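Local coordinates for putative ABC-transporter ATP-binding protein (Alicyclobacillus acidocaldarius, PDB 1Z47) that probably binds and hydrolyses ATP as the ATPase subunit of a putative sulfate ABC transporter, coupling nucleotide turnover to transport, at residues T56-I61 / T198-T203; E65-G70 / R78-P83; N250-A255 / E323-H328; V282-K287 / M345-W350. All blocks are in the same frame, centred on the assembly; numbering follows the deposited sequence.

Interaction 1: residues T56-I61 / T198-T203; sequences TILRLI and TSVFVT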
loop_
_atom_site.group_PDB
_atom_site.type_symbol
_atom_site.label_atom_id
_atom_site.label_comp_id
_atom_site.label_asym_id
_atom_site.label_seq_id
_atom_site.Cartn_x
_atom_site.Cartn_y
_atom_site.Cartn_z
ATOM N N THR B 56 11.462 -7.710 16.706
ATOM C CA THR B 56 12.307 -8.345 17.717
ATOM C C THR B 56 12.803 -9.681 17.170
ATOM O O THR B 56 13.981 -10.005 17.315
ATOM C CB THR B 56 11.526 -8.564 19.021
ATOM O OG1 THR B 56 11.015 -7.296 19.462
ATOM C CG2 THR B 56 12.449 -9.160 20.124
ATOM N N ILE B 57 11.913 -10.443 16.525
ATOM C CA ILE B 57 12.285 -11.736 15.939
ATOM C C ILE B 57 13.395 -11.550 14.885
ATOM O O ILE B 57 14.407 -12.269 14.899
ATOM C CB ILE B 57 11.062 -12.434 15.289
ATOM C CG1 ILE B 57 10.132 -12.974 16.401
ATOM C CG2 ILE B 57 11.524 -13.545 14.333
ATOM C CD1 ILE B 57 8.880 -13.684 15.881
ATOM N N LEU B 58 13.205 -10.600 13.964
ATOM C CA LEU B 58 14.221 -10.332 12.943
ATOM C C LEU B 58 15.556 -10.014 13.639
ATOM O O LEU B 58 16.605 -10.548 13.257
ATOM C CB LEU B 58 13.808 -9.139 12.060
ATOM C CG LEU B 58 14.608 -9.084 10.766
ATOM C CD1 LEU B 58 14.019 -10.080 9.759
ATOM C CD2 LEU B 58 14.617 -7.641 10.222
ATOM N N ARG B 59 15.513 -9.161 14.666
ATOM C CA ARG B 59 16.715 -8.787 15.415
ATOM C C ARG B 59 17.313 -9.975 16.203
ATOM O O ARG B 59 18.526 -10.025 16.415
ATOM C CB ARG B 59 16.415 -7.619 16.357
ATOM C CG ARG B 59 16.050 -6.329 15.613
ATOM C CD ARG B 59 15.527 -5.263 16.555
ATOM N NE ARG B 59 16.512 -4.949 17.583
ATOM C CZ ARG B 59 17.698 -4.395 17.339
ATOM N NH1 ARG B 59 18.536 -4.154 18.343
ATOM N NH2 ARG B 59 18.038 -4.069 16.095
ATOM N N LEU B 60 16.470 -10.921 16.621
ATOM C CA LEU B 60 16.947 -12.113 17.345
ATOM C C LEU B 60 17.724 -13.010 16.381
ATOM O O LEU B 60 18.635 -13.725 16.794
ATOM C CB LEU B 60 15.788 -12.939 17.919
ATOM C CG LEU B 60 15.354 -12.892 19.389
ATOM C CD1 LEU B 60 16.576 -12.821 20.297
ATOM C CD2 LEU B 60 14.453 -11.724 19.636
ATOM N N ILE B 61 17.342 -12.993 15.104
ATOM C CA ILE B 61 18.030 -13.797 14.100
ATOM C C ILE B 61 19.380 -13.140 13.774
ATOM O O ILE B 61 20.380 -13.823 13.498
ATOM C CB ILE B 61 17.213 -13.907 12.795
ATOM C CG1 ILE B 61 15.881 -14.609 13.054
ATOM C CG2 ILE B 61 18.011 -14.686 11.747
ATOM C CD1 ILE B 61 14.963 -14.655 11.830
ATOM N N THR B 198 18.585 -17.730 1.936
ATOM C CA THR B 198 17.424 -17.839 2.827
ATOM C C THR B 198 17.122 -16.387 3.226
ATOM O O THR B 198 17.998 -15.691 3.734
ATOM C CB THR B 198 17.769 -18.648 4.106
ATOM O OG1 THR B 198 18.145 -19.986 3.741
ATOM C CG2 THR B 198 16.563 -18.695 5.063
ATOM N N SER B 199 15.892 -15.928 3.015
ATOM C CA SER B 199 15.577 -14.540 3.331
ATOM C C SER B 199 14.360 -14.354 4.243
ATOM O O SER B 199 13.368 -15.065 4.113
ATOM C CB SER B 199 15.339 -13.773 2.025
ATOM O OG SER B 199 16.489 -13.757 1.198
ATOM N N VAL B 200 14.456 -13.388 5.149
ATOM C CA VAL B 200 13.370 -13.077 6.082
ATOM C C VAL B 200 13.170 -11.553 6.047
ATOM O O VAL B 200 14.140 -10.797 6.143
ATOM C CB VAL B 200 13.716 -13.456 7.546
ATOM C CG1 VAL B 200 12.442 -13.386 8.419
ATOM C CG2 VAL B 200 14.313 -14.864 7.613
ATOM N N PHE B 201 11.923 -11.099 5.931
ATOM C CA PHE B 201 11.690 -9.656 5.910
ATOM C C PHE B 201 10.529 -9.329 6.841
ATOM O O PHE B 201 9.681 -10.173 7.107
ATOM C CB PHE B 201 11.413 -9.173 4.478
ATOM C CG PHE B 201 10.143 -9.706 3.876
ATOM C CD1 PHE B 201 8.956 -8.965 3.936
ATOM C CD2 PHE B 201 10.139 -10.932 3.209
ATOM C CE1 PHE B 201 7.796 -9.442 3.332
ATOM C CE2 PHE B 201 8.995 -11.426 2.604
ATOM C CZ PHE B 201 7.809 -10.681 2.659
ATOM N N VAL B 202 10.524 -8.107 7.348
ATOM C CA VAL B 202 9.499 -7.644 8.279
ATOM C C VAL B 202 8.493 -6.794 7.519
ATOM O O VAL B 202 8.873 -6.033 6.625
ATOM C CB VAL B 202 10.161 -6.803 9.404
ATOM C CG1 VAL B 202 9.127 -5.929 10.111
ATOM C CG2 VAL B 202 10.859 -7.753 10.419
ATOM N N THR B 203 7.214 -6.922 7.860
ATOM C CA THR B 203 6.197 -6.127 7.178
ATOM C C THR B 203 4.851 -6.065 7.914
ATOM O O THR B 203 4.444 -7.009 8.593
ATOM C CB THR B 203 5.966 -6.653 5.736
ATOM O OG1 THR B 203 5.073 -5.777 5.044
ATOM C CG2 THR B 203 5.381 -8.036 5.758
#
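L58 fills the gap between helix 54-62 and strand 198-203, resting on V202 and V200. The tight part lies at V202, whose CG2 comes 3.6 Å from L58 CB and also touches L58 CD2 at 3.8 Å. The backbone itself sets CB there; CG trans to the backbone N (chi1 -163°), with chi2 at 80°, sends L58 CD1 along the strand to V200 CG1, at 3.9 Å, and to 3.7 Å from V200 O. The side chains meet through carbon alone, and the V200 backbone is hydrogen-bonded to L167. One turn on, the packing is looser: I61 CD1 approaches V200 CG2 no closer than 4.3 Å. All residues that touch are buried, so the contact has no wet edge; R59, turned from the strand, is partly exposed and pairs with E65. Helix and strand run nearly antiparallel, at 152°, with axes 8.9 Å apart, as in P-loop NTPases. V202 also touches the probable Walker A loop that leads into this helix. Strand 198-203 runs between 43-47, whose L46 touches both L58 and V200, and 166-170, whose D170 meets L58 and L168 meets V200, while F17 of strand 15-22 packs on I61.

Interaction 2: residues E65-G70 / R78-P83; sequences ERPTKG and RVTDLP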
loop_
_atom_site.group_PDB
_atom_site.type_symbol
_atom_site.label_atom_id
_atom_site.label_comp_id
_atom_site.label_asym_id
_atom_site.label_seq_id
_atom_site.Cartn_x
_atom_site.Cartn_y
_atom_site.Cartn_z
ATOM N N GLU B 65 19.738 -8.778 19.215
ATOM C CA GLU B 65 19.015 -8.994 20.464
ATOM C C GLU B 65 19.287 -10.429 20.876
ATOM O O GLU B 65 19.556 -11.279 20.030
ATOM C CB GLU B 65 17.509 -8.816 20.258
ATOM C CG GLU B 65 17.082 -7.405 19.905
ATOM C CD GLU B 65 17.161 -6.462 21.087
ATOM O OE1 GLU B 65 16.904 -5.253 20.900
ATOM O OE2 GLU B 65 17.473 -6.928 22.206
ATOM N N ARG B 66 19.209 -10.699 22.174
ATOM C CA ARG B 66 19.440 -12.048 22.669
ATOM C C ARG B 66 18.224 -12.523 23.461
ATOM O O ARG B 66 17.664 -11.772 24.263
ATOM C CB ARG B 66 20.676 -12.071 23.561
ATOM C CG ARG B 66 21.456 -13.362 23.470
ATOM C CD ARG B 66 22.705 -13.189 22.604
ATOM N NE ARG B 66 23.710 -12.337 23.245
ATOM C CZ ARG B 66 24.911 -12.084 22.729
ATOM N NH1 ARG B 66 25.255 -12.617 21.564
ATOM N NH2 ARG B 66 25.766 -11.299 23.374
ATOM N N PRO B 67 17.810 -13.785 23.256
ATOM C CA PRO B 67 16.649 -14.351 23.958
ATOM C C PRO B 67 16.835 -14.540 25.464
ATOM O O PRO B 67 17.916 -14.904 25.923
ATOM C CB PRO B 67 16.414 -15.674 23.229
ATOM C CG PRO B 67 17.802 -16.080 22.809
ATOM C CD PRO B 67 18.409 -14.771 22.337
ATOM N N THR B 68 15.776 -14.272 26.224
ATOM C CA THR B 68 15.795 -14.419 27.680
ATOM C C THR B 68 15.674 -15.906 28.011
ATOM O O THR B 68 16.033 -16.343 29.107
ATOM C CB THR B 68 14.607 -13.677 28.353
ATOM O OG1 THR B 68 14.610 -12.298 27.970
ATOM C CG2 THR B 68 14.719 -13.763 29.869
ATOM N N LYS B 69 15.147 -16.665 27.054
ATOM C CA LYS B 69 14.960 -18.112 27.165
ATOM C C LYS B 69 14.807 -18.640 25.745
ATOM O O LYS B 69 14.407 -17.904 24.839
ATOM C CB LYS B 69 13.694 -18.450 27.966
ATOM C CG LYS B 69 13.761 -18.077 29.435
ATOM C CD LYS B 69 12.391 -18.151 30.098
ATOM C CE LYS B 69 12.412 -17.471 31.463
ATOM N NZ LYS B 69 11.048 -17.343 32.062
ATOM N N GLY B 70 15.115 -19.913 25.545
ATOM C CA GLY B 70 15.005 -20.486 24.218
ATOM C C GLY B 70 16.274 -20.254 23.433
ATOM O O GLY B 70 17.160 -19.528 23.874
ATOM N N ARG B 78 23.718 -23.885 16.594
ATOM C CA ARG B 78 23.239 -23.091 17.718
ATOM C C ARG B 78 24.062 -21.806 17.798
ATOM O O ARG B 78 25.248 -21.842 18.117
ATOM C CB ARG B 78 23.378 -23.886 19.016
ATOM C CG ARG B 78 23.056 -23.081 20.256
ATOM C CD ARG B 78 23.163 -23.920 21.524
ATOM N NE ARG B 78 23.036 -23.084 22.713
ATOM C CZ ARG B 78 23.901 -22.132 23.048
ATOM N NH1 ARG B 78 24.961 -21.901 22.286
ATOM N NH2 ARG B 78 23.694 -21.393 24.131
ATOM N N VAL B 79 23.432 -20.668 17.519
ATOM C CA VAL B 79 24.143 -19.393 17.529
ATOM C C VAL B 79 23.599 -18.394 18.539
ATOM O O VAL B 79 23.995 -17.231 18.543
ATOM C CB VAL B 79 24.102 -18.740 16.119
ATOM C CG1 VAL B 79 24.669 -19.701 15.083
ATOM C CG2 VAL B 79 22.664 -18.375 15.749
ATOM N N THR B 80 22.699 -18.854 19.401
ATOM C CA THR B 80 22.078 -18.002 20.406
ATOM C C THR B 80 22.971 -16.952 21.042
ATOM O O THR B 80 22.564 -15.805 21.207
ATOM C CB THR B 80 21.495 -18.823 21.558
ATOM O OG1 THR B 80 20.593 -19.805 21.043
ATOM C CG2 THR B 80 20.760 -17.906 22.525
ATOM N N ASP B 81 24.185 -17.346 21.411
ATOM C CA ASP B 81 25.099 -16.424 22.070
ATOM C C ASP B 81 26.202 -15.842 21.187
ATOM O O ASP B 81 27.186 -15.293 21.686
ATOM C CB ASP B 81 25.699 -17.112 23.299
ATOM C CG ASP B 81 24.637 -17.489 24.329
ATOM O OD1 ASP B 81 24.947 -18.270 25.255
ATOM O OD2 ASP B 81 23.489 -16.999 24.212
ATOM N N LEU B 82 26.036 -15.935 19.875
ATOM C CA LEU B 82 27.041 -15.386 18.977
ATOM C C LEU B 82 26.613 -14.005 18.485
ATOM O O LEU B 82 25.425 -13.763 18.258
ATOM C CB LEU B 82 27.253 -16.325 17.787
ATOM C CG LEU B 82 27.743 -17.723 18.168
ATOM C CD1 LEU B 82 27.763 -18.623 16.945
ATOM C CD2 LEU B 82 29.125 -17.611 18.798
ATOM N N PRO B 83 27.574 -13.070 18.343
ATOM C CA PRO B 83 27.254 -11.719 17.866
ATOM C C PRO B 83 26.894 -11.708 16.373
ATOM O O PRO B 83 27.131 -12.678 15.654
ATOM C CB PRO B 83 28.530 -10.934 18.173
ATOM C CG PRO B 83 29.595 -11.972 18.045
ATOM C CD PRO B 83 28.982 -13.145 18.771
#
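R66 spreads its long side chain along the backbone from T80 to P83, through and past a turn, yet its guanidinium forms no hydrogen bond with that backbone. NH1 of R66 stops 3.3 Å from D81 O, at an angle too poor for a bond, and L82 O lies at the edge of the guanidinium, near its plane. Bends at chi2 (103°) and chi3 (69°) fold the chain down so that R66 CD presses on T80 O at 3.0 Å, a close carbon-to-oxygen approach. The contact is therefore made mainly by the methylenes and one end nitrogen, and R66 itself is exposed to solvent. Beside it, the P67 ring wedges against the threonine methyl, with P67 CG 3.5 Å from T80 CG2, tighter than usual for two carbons. T80 puts this methyl trans to its backbone N (chi1 -55° for OG1), while OG1 turns to D71 and to V72 N. The turn is type I from V79 to L82, closed by L82 N to V79 O at 2.8 Å. Within it, a salt bridge joins R78 NH2 to D81 OD1 at 3.5 Å. The two segments bracket the hairpin of strands 69-74 and 77-78. P67 also leans on L60 of helix 54-62, T68 and K69 form a classic beta bulge facing E21 of strand 15-22, and L82 O accepts from R87 on the way to strand 89-93.

Interaction 3: residues N250-A255 / E323-H328; sequences NVWTRA and EVWEVH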
loop_
_atom_site.group_PDB
_atom_site.type_symbol
_atom_site.label_atom_id
_atom_site.label_comp_id
_atom_site.label_asym_id
_atom_site.label_seq_id
_atom_site.Cartn_x
_atom_site.Cartn_y
_atom_site.Cartn_z
ATOM N N ASN B 250 -15.096 -8.179 5.879
ATOM C CA ASN B 250 -16.183 -7.534 6.589
ATOM C C ASN B 250 -16.232 -8.492 7.781
ATOM O O ASN B 250 -16.234 -9.706 7.592
ATOM C CB ASN B 250 -17.482 -7.606 5.786
ATOM C CG ASN B 250 -17.489 -6.648 4.600
ATOM O OD1 ASN B 250 -17.747 -5.442 4.736
ATOM N ND2 ASN B 250 -17.185 -7.183 3.423
ATOM N N VAL B 251 -16.217 -7.969 8.998
ATOM C CA VAL B 251 -16.252 -8.828 10.169
ATOM C C VAL B 251 -17.355 -8.330 11.087
ATOM O O VAL B 251 -17.393 -7.143 11.449
ATOM C CB VAL B 251 -14.905 -8.780 10.944
ATOM C CG1 VAL B 251 -14.923 -9.806 12.069
ATOM C CG2 VAL B 251 -13.722 -9.019 9.978
ATOM N N TRP B 252 -18.267 -9.225 11.456
ATOM C CA TRP B 252 -19.368 -8.831 12.321
ATOM C C TRP B 252 -19.713 -9.917 13.300
ATOM O O TRP B 252 -19.435 -11.085 13.065
ATOM C CB TRP B 252 -20.633 -8.527 11.528
ATOM C CG TRP B 252 -20.433 -7.712 10.335
ATOM C CD1 TRP B 252 -20.366 -8.156 9.056
ATOM C CD2 TRP B 252 -20.303 -6.289 10.278
ATOM N NE1 TRP B 252 -20.214 -7.101 8.197
ATOM C CE2 TRP B 252 -20.167 -5.942 8.922
ATOM C CE3 TRP B 252 -20.285 -5.274 11.243
ATOM C CZ2 TRP B 252 -20.018 -4.619 8.499
ATOM C CZ3 TRP B 252 -20.134 -3.952 10.824
ATOM C CH2 TRP B 252 -20.004 -3.642 9.467
ATOM N N THR B 253 -20.367 -9.514 14.385
ATOM C CA THR B 253 -20.754 -10.459 15.412
ATOM C C THR B 253 -22.188 -10.901 15.140
ATOM O O THR B 253 -23.015 -10.125 14.658
ATOM C CB THR B 253 -20.686 -9.810 16.819
ATOM O OG1 THR B 253 -19.361 -9.308 17.040
ATOM C CG2 THR B 253 -21.028 -10.836 17.919
ATOM N N ARG B 254 -22.460 -12.154 15.441
ATOM C CA ARG B 254 -23.806 -12.698 15.307
ATOM C C ARG B 254 -23.930 -13.676 16.449
ATOM O O ARG B 254 -22.932 -14.237 16.899
ATOM C CB ARG B 254 -24.026 -13.454 13.968
ATOM C CG ARG B 254 -24.104 -12.582 12.721
ATOM C CD ARG B 254 -25.316 -11.701 12.651
ATOM N NE ARG B 254 -25.378 -10.971 11.383
ATOM C CZ ARG B 254 -24.841 -9.763 11.162
ATOM N NH1 ARG B 254 -24.185 -9.120 12.120
ATOM N NH2 ARG B 254 -24.990 -9.181 9.981
ATOM N N ALA B 255 -25.153 -13.861 16.943
ATOM C CA ALA B 255 -25.387 -14.809 18.034
ATOM C C ALA B 255 -25.983 -16.045 17.373
ATOM O O ALA B 255 -26.797 -15.929 16.461
ATOM C CB ALA B 255 -26.388 -14.229 19.066
ATOM N N GLU B 323 -25.113 -1.564 9.517
ATOM C CA GLU B 323 -23.789 -2.089 9.236
ATOM C C GLU B 323 -23.338 -1.601 7.864
ATOM O O GLU B 323 -24.080 -1.710 6.881
ATOM C CB GLU B 323 -23.803 -3.606 9.243
ATOM C CG GLU B 323 -23.845 -4.248 10.634
ATOM C CD GLU B 323 -23.908 -5.762 10.543
ATOM O OE1 GLU B 323 -23.741 -6.441 11.583
ATOM O OE2 GLU B 323 -24.124 -6.270 9.414
ATOM N N VAL B 324 -22.123 -1.063 7.791
ATOM C CA VAL B 324 -21.600 -0.601 6.517
ATOM C C VAL B 324 -20.670 -1.679 5.999
ATOM O O VAL B 324 -19.622 -1.946 6.584
ATOM C CB VAL B 324 -20.858 0.750 6.667
ATOM C CG1 VAL B 324 -20.128 1.125 5.369
ATOM C CG2 VAL B 324 -21.859 1.830 6.993
ATOM N N TRP B 325 -21.088 -2.317 4.912
ATOM C CA TRP B 325 -20.328 -3.394 4.279
ATOM C C TRP B 325 -19.584 -2.912 3.039
ATOM O O TRP B 325 -20.077 -2.047 2.310
ATOM C CB TRP B 325 -21.254 -4.522 3.816
ATOM C CG TRP B 325 -21.809 -5.385 4.897
ATOM C CD1 TRP B 325 -22.554 -4.977 5.968
ATOM C CD2 TRP B 325 -21.692 -6.809 5.005
ATOM N NE1 TRP B 325 -22.905 -6.058 6.732
ATOM C CE2 TRP B 325 -22.397 -7.196 6.167
ATOM C CE3 TRP B 325 -21.066 -7.796 4.235
ATOM C CZ2 TRP B 325 -22.494 -8.535 6.581
ATOM C CZ3 TRP B 325 -21.160 -9.130 4.642
ATOM C CH2 TRP B 325 -21.872 -9.486 5.809
ATOM N N GLU B 326 -18.406 -3.485 2.803
ATOM C CA GLU B 326 -17.629 -3.172 1.614
ATOM C C GLU B 326 -17.757 -4.382 0.703
ATOM O O GLU B 326 -17.517 -5.514 1.108
ATOM C CB GLU B 326 -16.141 -2.924 1.918
ATOM C CG GLU B 326 -15.358 -2.570 0.633
ATOM C CD GLU B 326 -13.895 -2.204 0.868
ATOM O OE1 GLU B 326 -13.514 -1.947 2.028
ATOM O OE2 GLU B 326 -13.135 -2.159 -0.122
ATOM N N VAL B 327 -18.157 -4.123 -0.529
ATOM C CA VAL B 327 -18.344 -5.172 -1.511
ATOM C C VAL B 327 -17.530 -4.839 -2.762
ATOM O O VAL B 327 -17.437 -3.677 -3.151
ATOM C CB VAL B 327 -19.849 -5.275 -1.920
ATOM C CG1 VAL B 327 -20.025 -6.327 -3.040
ATOM C CG2 VAL B 327 -20.718 -5.629 -0.678
ATOM N N HIS B 328 -16.963 -5.864 -3.391
ATOM C CA HIS B 328 -16.185 -5.665 -4.611
ATOM C C HIS B 328 -16.932 -6.279 -5.792
ATOM O O HIS B 328 -17.142 -7.485 -5.829
ATOM C CB HIS B 328 -14.793 -6.301 -4.464
ATOM C CG HIS B 328 -13.893 -5.569 -3.511
ATOM N ND1 HIS B 328 -12.609 -5.980 -3.230
ATOM C CD2 HIS B 328 -14.089 -4.430 -2.798
ATOM C CE1 HIS B 328 -12.054 -5.129 -2.382
ATOM N NE2 HIS B 328 -12.930 -4.179 -2.105
#
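In W252 and E323 alike the first torsion sets CG opposite the carbonyl carbon (chi1 -45° and -76°), bringing the glutamate flat over the indole. E323 CG sits 3.8 Å from the centroid of the W252 six-membered ring, a CH-pi contact over the face, and its carboxylate stacks on that same face, offset toward the rim near CD2. R254 then grips that carboxylate end-on: NH1 gives to E323 OE1 at 2.8 Å and NH2 to OE2 at 3.1 Å, both on the syn side, with the two groups nearly coplanar. E323 OE2 takes a second bond, from W325 NE1 at 3.0 Å, on its anti side and 34° out of the carboxylate plane. The five-membered rings of W252 and W325 form an offset stack, centroids 4.2 Å apart. A leucine in place of W325 would probably leave W252 without its stacking partner and E323 OE2 without one of its two donors. At the other end N250 OD1 accepts from E326 N at 2.8 Å and N250 ND2 gives to E326 O at 2.9 Å, both in the carbonyl planes. Strands 250-255 and 324-330 are outer strands beside 279-284 and 312-319, so these side chains tie two sheet edges together.

Interaction 4: residues V282-K287 / M345-W350; sequences VVVRPK and MNVTRW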
loop_
_atom_site.group_PDB
_atom_site.type_symbol
_atom_site.label_atom_id
_atom_site.label_comp_id
_atom_site.label_asym_id
_atom_site.label_seq_id
_atom_site.Cartn_x
_atom_site.Cartn_y
_atom_site.Cartn_z
ATOM N N VAL B 282 -18.532 -13.383 12.028
ATOM C CA VAL B 282 -18.734 -13.880 10.677
ATOM C C VAL B 282 -17.741 -13.040 9.859
ATOM O O VAL B 282 -17.692 -11.813 10.008
ATOM C CB VAL B 282 -20.148 -13.594 10.166
ATOM C CG1 VAL B 282 -20.439 -14.449 8.938
ATOM C CG2 VAL B 282 -21.133 -13.835 11.259
ATOM N N VAL B 283 -16.941 -13.700 9.030
ATOM C CA VAL B 283 -15.974 -12.988 8.188
ATOM C C VAL B 283 -16.345 -13.216 6.719
ATOM O O VAL B 283 -16.403 -14.352 6.257
ATOM C CB VAL B 283 -14.537 -13.482 8.479
ATOM C CG1 VAL B 283 -13.513 -12.708 7.636
ATOM C CG2 VAL B 283 -14.220 -13.264 9.946
ATOM N N VAL B 284 -16.615 -12.136 6.000
ATOM C CA VAL B 284 -16.994 -12.238 4.592
ATOM C C VAL B 284 -16.170 -11.259 3.771
ATOM O O VAL B 284 -16.195 -10.052 4.021
ATOM C CB VAL B 284 -18.524 -11.927 4.401
ATOM C CG1 VAL B 284 -18.917 -12.013 2.919
ATOM C CG2 VAL B 284 -19.366 -12.888 5.270
ATOM N N ARG B 285 -15.421 -11.785 2.800
ATOM C CA ARG B 285 -14.595 -10.931 1.955
ATOM C C ARG B 285 -15.430 -10.118 0.976
ATOM O O ARG B 285 -16.405 -10.612 0.432
ATOM C CB ARG B 285 -13.528 -11.782 1.252
ATOM C CG ARG B 285 -12.570 -12.435 2.265
ATOM C CD ARG B 285 -11.267 -12.890 1.629
ATOM N NE ARG B 285 -10.484 -13.754 2.494
ATOM C CZ ARG B 285 -9.678 -13.329 3.456
ATOM N NH1 ARG B 285 -9.543 -12.031 3.689
ATOM N NH2 ARG B 285 -8.995 -14.206 4.170
ATOM N N PRO B 286 -15.065 -8.849 0.752
ATOM C CA PRO B 286 -15.807 -7.961 -0.159
ATOM C C PRO B 286 -16.170 -8.555 -1.527
ATOM O O PRO B 286 -17.246 -8.283 -2.063
ATOM C CB PRO B 286 -14.892 -6.751 -0.284
ATOM C CG PRO B 286 -14.257 -6.668 1.088
ATOM C CD PRO B 286 -13.909 -8.147 1.340
ATOM N N LYS B 287 -15.266 -9.348 -2.085
ATOM C CA LYS B 287 -15.490 -9.964 -3.382
ATOM C C LYS B 287 -16.530 -11.092 -3.300
ATOM O O LYS B 287 -17.125 -11.458 -4.313
ATOM C CB LYS B 287 -14.170 -10.529 -3.933
ATOM C CG LYS B 287 -13.654 -11.789 -3.232
ATOM C CD LYS B 287 -12.336 -12.246 -3.858
ATOM C CE LYS B 287 -11.954 -13.683 -3.490
ATOM N NZ LYS B 287 -11.776 -13.884 -2.023
ATOM N N MET B 345 -28.373 -8.353 -0.851
ATOM C CA MET B 345 -27.031 -8.925 -0.724
ATOM C C MET B 345 -27.049 -10.433 -0.867
ATOM O O MET B 345 -28.027 -11.083 -0.522
ATOM C CB MET B 345 -26.429 -8.604 0.644
ATOM C CG MET B 345 -26.041 -7.165 0.854
ATOM S SD MET B 345 -25.675 -6.880 2.602
ATOM C CE MET B 345 -27.036 -5.858 3.042
ATOM N N ASN B 346 -25.938 -10.982 -1.339
ATOM C CA ASN B 346 -25.809 -12.414 -1.534
ATOM C C ASN B 346 -24.427 -12.876 -1.096
ATOM O O ASN B 346 -23.479 -12.885 -1.896
ATOM C CB ASN B 346 -25.991 -12.749 -3.008
ATOM C CG ASN B 346 -26.267 -14.213 -3.241
ATOM O OD1 ASN B 346 -25.748 -15.093 -2.542
ATOM N ND2 ASN B 346 -27.081 -14.488 -4.244
ATOM N N VAL B 347 -24.301 -13.275 0.165
ATOM C CA VAL B 347 -23.015 -13.729 0.662
ATOM C C VAL B 347 -22.776 -15.092 0.046
ATOM O O VAL B 347 -23.621 -15.957 0.176
ATOM C CB VAL B 347 -23.040 -13.808 2.204
ATOM C CG1 VAL B 347 -21.746 -14.398 2.741
ATOM C CG2 VAL B 347 -23.264 -12.418 2.757
ATOM N N THR B 348 -21.642 -15.271 -0.641
ATOM C CA THR B 348 -21.325 -16.546 -1.293
ATOM C C THR B 348 -20.290 -17.427 -0.589
ATOM O O THR B 348 -20.315 -18.640 -0.751
ATOM C CB THR B 348 -20.861 -16.335 -2.774
ATOM O OG1 THR B 348 -19.606 -15.640 -2.802
ATOM C CG2 THR B 348 -21.907 -15.541 -3.550
ATOM N N ARG B 349 -19.355 -16.828 0.152
ATOM C CA ARG B 349 -18.338 -17.589 0.895
ATOM C C ARG B 349 -18.129 -16.819 2.196
ATOM O O ARG B 349 -18.336 -15.591 2.225
ATOM C CB ARG B 349 -17.019 -17.674 0.124
ATOM C CG ARG B 349 -17.141 -18.428 -1.201
ATOM C CD ARG B 349 -15.927 -18.235 -2.114
ATOM N NE ARG B 349 -14.682 -18.642 -1.469
ATOM C CZ ARG B 349 -13.490 -18.619 -2.057
ATOM N NH1 ARG B 349 -13.370 -18.209 -3.320
ATOM N NH2 ARG B 349 -12.410 -18.998 -1.381
ATOM N N TRP B 350 -17.708 -17.528 3.239
ATOM C CA TRP B 350 -17.516 -16.913 4.555
ATOM C C TRP B 350 -16.734 -17.805 5.496
ATOM O O TRP B 350 -16.487 -18.992 5.220
ATOM C CB TRP B 350 -18.888 -16.613 5.191
ATOM C CG TRP B 350 -19.747 -17.856 5.404
ATOM C CD1 TRP B 350 -19.722 -18.704 6.478
ATOM C CD2 TRP B 350 -20.669 -18.437 4.461
ATOM N NE1 TRP B 350 -20.569 -19.776 6.260
ATOM C CE2 TRP B 350 -21.156 -19.635 5.031
ATOM C CE3 TRP B 350 -21.123 -18.062 3.189
ATOM C CZ2 TRP B 350 -22.074 -20.466 4.368
ATOM C CZ3 TRP B 350 -22.035 -18.892 2.531
ATOM C CH2 TRP B 350 -22.496 -20.078 3.126
HETATM O O HOH W 1 -15.894 -14.273 2.215
#
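V284 meets V347 and W350 inside the β-rich C-terminal domain, probably an OB-type regulatory domain, where strand 279-284 of one sheet approaches the end of strand 342-347 of another. From its CB the side chain forks. CG1, trans to the backbone N (chi1 179°), touches V347 CG1 at 3.7 Å and, at the same distance, R349 O. CG2 reaches W350 CB at 3.8 Å and shares the V347 methyl, so V347 CG1 sits against both tips. The valine is thus clasped between the strand end and the chain that follows it. An alanine at V284 would probably open a gap beside V347 and leave the methylene of W350 without its apolar neighbour. One residue earlier the backbone takes part, with W350 CA 3.3 Å from V283 O in a CA-H...O contact. The next peptide is joined through solvent: a water accepts from R285 N at 2.6 Å and donates to R349 O at 2.8 Å.

The four contacts fall into two pairs along the chain. Interactions 1 and 2 belong to the ATPase part, their centres 14 Å apart, and interaction 2 lies between the two segments of interaction 1 in sequence; they meet through R59 with E65 and L60 with P67, at the end of helix 54-62. Interactions 3 and 4 follow in the C-terminal β domain, centres 8 Å apart, with alternating segments; neighbouring strands 250-255 and 279-284 join them, and H328 N probably hydrogen-bonds to P286 O. The two pairs do not touch, their centres lying 34 to 45 Å apart, consistent with two distinct parts, though R349 and R285 of interaction 4 reach E235 and Y234 in the ABC transporter range.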